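Local atomic coordinates of cytochrome c-552/4 domain-containing protein (PDB entry 4QO5), a protein that binds eight heme c groups as a membrane-associated multiheme cytochrome and probably carries electrons along them. Residues V35-K40 with R221-I226. Residues are numbered along the deposited sequence; the frame is centred on the assembly and turned at random.
Sequences VADWLK and RHSFDI. With HEC (heme c), chain C.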
ATOM      1  N   VAL A  35      10.606  16.673 -24.823  1.00 19.82           N
ATOM      2  CA  VAL A  35      11.382  17.912 -24.779  1.00 19.80           C
ATOM      3  C   VAL A  35      11.280  18.597 -23.408  1.00 21.25           C
ATOM      4  O   VAL A  35      12.293  19.011 -22.850  1.00 21.13           O
ATOM      5  CB  VAL A  35      11.029  18.900 -25.917  1.00 23.40           C
ATOM      6  CG1 VAL A  35      11.877  20.185 -25.797  1.00 23.02           C
ATOM      7  CG2 VAL A  35      11.229  18.251 -27.290  1.00 19.92           C
ATOM      8  N   ALA A  36      10.068  18.699 -22.854  1.00 20.38           N
ATOM      9  CA  ALA A  36       9.913  19.289 -21.523  1.00 19.78           C
ATOM     10  C   ALA A  36      10.719  18.520 -20.470  1.00 22.64           C
ATOM     11  O   ALA A  36      11.362  19.110 -19.616  1.00 22.91           O
ATOM     12  CB  ALA A  36       8.447  19.347 -21.128  1.00 21.44           C
ATOM     13  N   ASP A  37      10.687  17.196 -20.554  1.00 19.22           N
ATOM     14  CA  ASP A  37      11.361  16.323 -19.607  1.00 24.02           C
ATOM     15  C   ASP A  37      12.889  16.499 -19.721  1.00 22.58           C
ATOM     16  O   ASP A  37      13.586  16.686 -18.730  1.00 21.52           O
ATOM     17  CB  ASP A  37      10.958  14.892 -19.946  1.00 27.09           C
ATOM     18  CG  ASP A  37      11.022  13.959 -18.766  1.00 29.63           C
ATOM     19  OD1 ASP A  37      10.997  14.431 -17.606  1.00 31.30           O
ATOM     20  OD2 ASP A  37      11.064  12.735 -19.011  1.00 34.12           O
ATOM     21  N   TRP A  38      13.392  16.480 -20.953  1.00 18.62           N
ATOM     22  CA  TRP A  38      14.810  16.734 -21.220  1.00 18.05           C
ATOM     23  C   TRP A  38      15.259  18.109 -20.719  1.00 21.11           C
ATOM     24  O   TRP A  38      16.351  18.247 -20.159  1.00 21.13           O
ATOM     25  CB  TRP A  38      15.084  16.608 -22.724  1.00 18.26           C
ATOM     26  CG  TRP A  38      16.493  17.004 -23.101  1.00 20.03           C
ATOM     27  CD1 TRP A  38      17.628  16.251 -22.939  1.00 21.62           C
ATOM     28  CD2 TRP A  38      16.919  18.252 -23.678  1.00 20.96           C
ATOM     29  NE1 TRP A  38      18.728  16.952 -23.386  1.00 22.74           N
ATOM     30  CE2 TRP A  38      18.323  18.180 -23.839  1.00 22.23           C
ATOM     31  CE3 TRP A  38      16.254  19.421 -24.066  1.00 24.31           C
ATOM     32  CZ2 TRP A  38      19.073  19.232 -24.375  1.00 23.35           C
ATOM     33  CZ3 TRP A  38      17.000  20.463 -24.603  1.00 26.36           C
ATOM     34  CH2 TRP A  38      18.394  20.360 -24.752  1.00 21.35           C
ATOM     35  N   LEU A  39      14.413  19.120 -20.906  1.00 22.04           N
ATOM     36  CA  LEU A  39      14.709  20.473 -20.413  1.00 21.58           C
ATOM     37  C   LEU A  39      14.936  20.515 -18.889  1.00 21.06           C
ATOM     38  O   LEU A  39      15.584  21.437 -18.375  1.00 22.62           O
ATOM     39  CB  LEU A  39      13.570  21.440 -20.791  1.00 24.84           C
ATOM     40  CG  LEU A  39      13.533  21.910 -22.246  1.00 22.22           C
ATOM     41  CD1 LEU A  39      12.209  22.627 -22.528  1.00 22.31           C
ATOM     42  CD2 LEU A  39      14.697  22.841 -22.528  1.00 24.83           C
ATOM     43  N   LYS A  40      14.403  19.526 -18.171  1.00 19.49           N
ATOM     44  CA  LYS A  40      14.532  19.507 -16.706  1.00 22.79           C
ATOM     45  C   LYS A  40      15.815  18.826 -16.265  1.00 21.76           C
ATOM     46  O   LYS A  40      16.180  18.872 -15.083  1.00 24.14           O
ATOM     47  CB  LYS A  40      13.347  18.796 -16.043  1.00 25.23           C
ATOM     48  CG  LYS A  40      11.996  19.456 -16.271  1.00 34.47           C
ATOM     49  CD  LYS A  40      10.941  18.828 -15.366  1.00 44.82           C
ATOM     50  CE  LYS A  40       9.561  18.797 -16.021  1.00 52.97           C
ATOM     51  NZ  LYS A  40       8.956  20.145 -16.227  1.00 50.91           N
ATOM     52  N   ARG A 221      14.600   8.518 -17.926  1.00 18.56           N
ATOM     53  CA  ARG A 221      14.729   9.530 -18.961  1.00 18.51           C
ATOM     54  C   ARG A 221      13.407  10.310 -18.964  1.00 18.86           C
ATOM     55  O   ARG A 221      12.426   9.825 -18.422  1.00 20.25           O
ATOM     56  CB  ARG A 221      14.976   8.853 -20.318  1.00 17.94           C
ATOM     57  CG  ARG A 221      13.740   8.125 -20.854  1.00 18.48           C
ATOM     58  CD  ARG A 221      13.966   7.470 -22.235  1.00 17.69           C
ATOM     59  NE  ARG A 221      12.666   7.054 -22.750  1.00 18.11           N
ATOM     60  CZ  ARG A 221      12.070   5.899 -22.453  1.00 19.25           C
ATOM     61  NH1 ARG A 221      10.851   5.658 -22.919  1.00 18.90           N
ATOM     62  NH2 ARG A 221      12.672   5.004 -21.676  1.00 19.36           N
ATOM     63  N   HIS A 222      13.385  11.538 -19.484  1.00 18.24           N
ATOM     64  CA  HIS A 222      14.577  12.225 -19.960  1.00 19.28           C
ATOM     65  C   HIS A 222      15.096  13.255 -18.972  1.00 16.81           C
ATOM     66  O   HIS A 222      16.002  14.037 -19.297  1.00 18.46           O
ATOM     67  CB  HIS A 222      14.296  12.886 -21.317  1.00 20.85           C
ATOM     68  CG  HIS A 222      14.331  11.929 -22.466  1.00 16.70           C
ATOM     69  ND1 HIS A 222      13.220  11.248 -22.914  1.00 16.03           N
ATOM     70  CD2 HIS A 222      15.351  11.545 -23.267  1.00 19.65           C
ATOM     71  CE1 HIS A 222      13.547  10.488 -23.941  1.00 21.00           C
ATOM     72  NE2 HIS A 222      14.834  10.648 -24.167  1.00 16.41           N
ATOM     73  N   SER A 223      14.550  13.241 -17.759  1.00 17.19           N
ATOM     74  CA  SER A 223      15.002  14.172 -16.737  1.00 19.62           C
ATOM     75  C   SER A 223      16.297  13.699 -16.081  1.00 18.20           C
ATOM     76  O   SER A 223      17.080  14.528 -15.642  1.00 21.16           O
ATOM     77  CB  SER A 223      13.917  14.437 -15.681  1.00 18.17           C
ATOM     78  OG  SER A 223      13.546  13.226 -15.035  1.00 20.86           O
ATOM     79  N   PHE A 224      16.511  12.383 -16.033  1.00 17.79           N
ATOM     80  CA  PHE A 224      17.742  11.785 -15.451  1.00 16.91           C
ATOM     81  C   PHE A 224      18.097  12.464 -14.127  1.00 21.67           C
ATOM     82  O   PHE A 224      19.194  12.968 -13.943  1.00 23.89           O
ATOM     83  CB  PHE A 224      18.937  11.810 -16.433  1.00 15.64           C
ATOM     84  CG  PHE A 224      18.744  10.927 -17.631  1.00 20.28           C
ATOM     85  CD1 PHE A 224      18.895   9.550 -17.525  1.00 20.48           C
ATOM     86  CD2 PHE A 224      18.380  11.473 -18.854  1.00 21.72           C
ATOM     87  CE1 PHE A 224      18.704   8.735 -18.634  1.00 23.09           C
ATOM     88  CE2 PHE A 224      18.167  10.665 -19.959  1.00 19.63           C
ATOM     89  CZ  PHE A 224      18.335   9.292 -19.845  1.00 18.64           C
ATOM     90  N   ASP A 225      17.120  12.494 -13.229  1.00 21.19           N
ATOM     91  CA  ASP A 225      17.163  13.334 -12.045  1.00 17.98           C
ATOM     92  C   ASP A 225      17.623  12.527 -10.836  1.00 18.42           C
ATOM     93  O   ASP A 225      16.984  11.541 -10.472  1.00 20.97           O
ATOM     94  CB  ASP A 225      15.747  13.881 -11.803  1.00 18.72           C
ATOM     95  CG  ASP A 225      15.698  14.972 -10.738  1.00 21.17           C
ATOM     96  OD1 ASP A 225      16.726  15.258 -10.082  1.00 21.99           O
ATOM     97  OD2 ASP A 225      14.602  15.544 -10.541  1.00 24.16           O
ATOM     98  N   ILE A 226      18.728  12.924 -10.212  1.00 23.71           N
ATOM     99  CA  ILE A 226      19.170  12.212  -9.023  1.00 20.83           C
ATOM    100  C   ILE A 226      18.214  12.421  -7.858  1.00 20.36           C
ATOM    101  O   ILE A 226      18.201  11.634  -6.916  1.00 21.69           O
ATOM    102  CB  ILE A 226      20.624  12.530  -8.602  1.00 21.46           C
ATOM    103  CG1 ILE A 226      20.756  13.985  -8.146  1.00 24.36           C
ATOM    104  CG2 ILE A 226      21.595  12.170  -9.738  1.00 21.66           C
ATOM    105  CD1 ILE A 226      22.117  14.280  -7.494  1.00 28.08           C
TER
HETATM  106 FE   HEC C 602      16.061   9.968 -25.762  1.00 18.96          FE
HETATM  107  CHA HEC C 602      14.561   6.876 -25.862  1.00 15.51           C
HETATM  108  CHB HEC C 602      13.769  11.098 -28.091  1.00 16.88           C
HETATM  109  CHC HEC C 602      17.441  12.962 -25.532  1.00 18.45           C
HETATM  110  CHD HEC C 602      18.458   8.728 -23.647  1.00 17.97           C
HETATM  111  NA  HEC C 602      14.466   9.186 -26.738  1.00 18.20           N
HETATM  112  C1A HEC C 602      14.027   7.866 -26.635  1.00 17.55           C
HETATM  113  C2A HEC C 602      12.897   7.674 -27.505  1.00 17.88           C
HETATM  114  C3A HEC C 602      12.661   8.832 -28.111  1.00 16.98           C
HETATM  115  C4A HEC C 602      13.634   9.802 -27.649  1.00 14.47           C
HETATM  116  CMA HEC C 602      11.531   9.107 -29.126  1.00 18.45           C
HETATM  117  CAA HEC C 602      12.146   6.334 -27.709  1.00 18.92           C
HETATM  118  CBA HEC C 602      11.411   5.823 -26.482  1.00 18.44           C
HETATM  119  CGA HEC C 602      10.078   6.508 -26.445  1.00 23.19           C
HETATM  120  O1A HEC C 602       9.659   6.894 -25.322  1.00 20.83           O
HETATM  121  O2A HEC C 602       9.459   6.681 -27.533  1.00 25.76           O
HETATM  122  NB  HEC C 602      15.724  11.591 -26.697  1.00 20.54           N
HETATM  123  C1B HEC C 602      14.674  11.942 -27.534  1.00 16.41           C
HETATM  124  C2B HEC C 602      14.615  13.370 -27.670  1.00 18.06           C
HETATM  125  C3B HEC C 602      15.608  13.826 -26.893  1.00 16.23           C
HETATM  126  C4B HEC C 602      16.331  12.750 -26.315  1.00 14.13           C
HETATM  127  CMB HEC C 602      13.516  14.102 -28.490  1.00 26.16           C
HETATM  128  CAB HEC C 602      16.051  15.204 -26.438  1.00 31.38           C
HETATM  129  CBB HEC C 602      14.826  16.144 -26.165  1.00 28.02           C
HETATM  130  NC  HEC C 602      17.656  10.695 -24.820  1.00 20.18           N
HETATM  131  C1C HEC C 602      18.102  11.989 -24.859  1.00 16.96           C
HETATM  132  C2C HEC C 602      19.403  12.084 -24.246  1.00 15.36           C
HETATM  133  C3C HEC C 602      19.522  10.937 -23.556  1.00 19.60           C
HETATM  134  C4C HEC C 602      18.536  10.035 -24.021  1.00 17.21           C
HETATM  135  CMC HEC C 602      20.021  13.481 -23.959  1.00 17.82           C
HETATM  136  CAC HEC C 602      20.577  10.338 -22.591  1.00 37.28           C
HETATM  137  CBC HEC C 602      21.185  11.341 -21.571  1.00 21.74           C
HETATM  138  ND  HEC C 602      16.418   8.142 -24.934  1.00 17.59           N
HETATM  139  C1D HEC C 602      17.452   7.889 -24.036  1.00 14.54           C
HETATM  140  C2D HEC C 602      17.391   6.545 -23.520  1.00 15.53           C
HETATM  141  C3D HEC C 602      16.186   5.930 -24.215  1.00 14.99           C
HETATM  142  C4D HEC C 602      15.663   6.987 -25.070  1.00 16.51           C
HETATM  143  CMD HEC C 602      18.404   5.986 -22.480  1.00 19.50           C
HETATM  144  CAD HEC C 602      15.556   4.512 -24.115  1.00 19.85           C
HETATM  145  CBD HEC C 602      16.424   3.428 -23.506  1.00 20.25           C
HETATM  146  CGD HEC C 602      16.230   3.404 -21.999  1.00 24.01           C
HETATM  147  O1D HEC C 602      16.866   2.558 -21.339  1.00 25.18           O
HETATM  148  O2D HEC C 602      15.440   4.223 -21.462  1.00 24.70           O
HETATM  149  O   HOH W   1      10.719  11.742 -21.579  1.00 23.01           O
HETATM  150  O   HOH W   2      11.760  11.910 -16.546  1.00 23.24           O
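The rings of Trp38 and His222, whose CB atoms meet at 4.1 Å, turn to different parts of one heme c. Heme CAB lies 3.8 Å above one face of the indole, offset toward the indole's rim, and heme CBB is 3.5 Å from Trp38 CB; NE1 hydrogen-bonds to Val77 O. The imidazole has Arg221 CB centred over one face, while at its edge, in plane, lie heme NA and water 1. His222 NE2 binds the iron at 2.1 Å as the distal ligand, opposite His83 of a CxxCH motif: bis-histidine coordination of a c-type heme. The roughly anti first torsion of Asp37 (chi1 -154°) sends its carboxylate to the His222 amide, whose N meets OD2 from above the carboxylate plane at 2.7 Å. Water 1 donates to the same OD2 and accepts from His222 ND1, so this second-shell aspartate helps to hold the ring's rotation through the water and would probably make the iron ligand more electron-rich. Trp38 CA approaches His222 O at 3.5 Å in a C-H...O contact; this buried carbonyl has no conventional partner. Arg221 reaches along the porphyrin to both propionates, NH1 to heme O1A at 3.0 Å and NH2 to heme O2D at 2.9 Å. A leucine in its place would probably cost these two bonds and leave the propionates less firmly held. Across the subunit interface, Tyr415 of the second subunit also hydrogen-bonds to NH1. The contact thus joins the C-terminal part of helix 32-39, packed against helices 6-11 and 18-30, to the heme-ligating loop between strand 188-196 and helix 226-229.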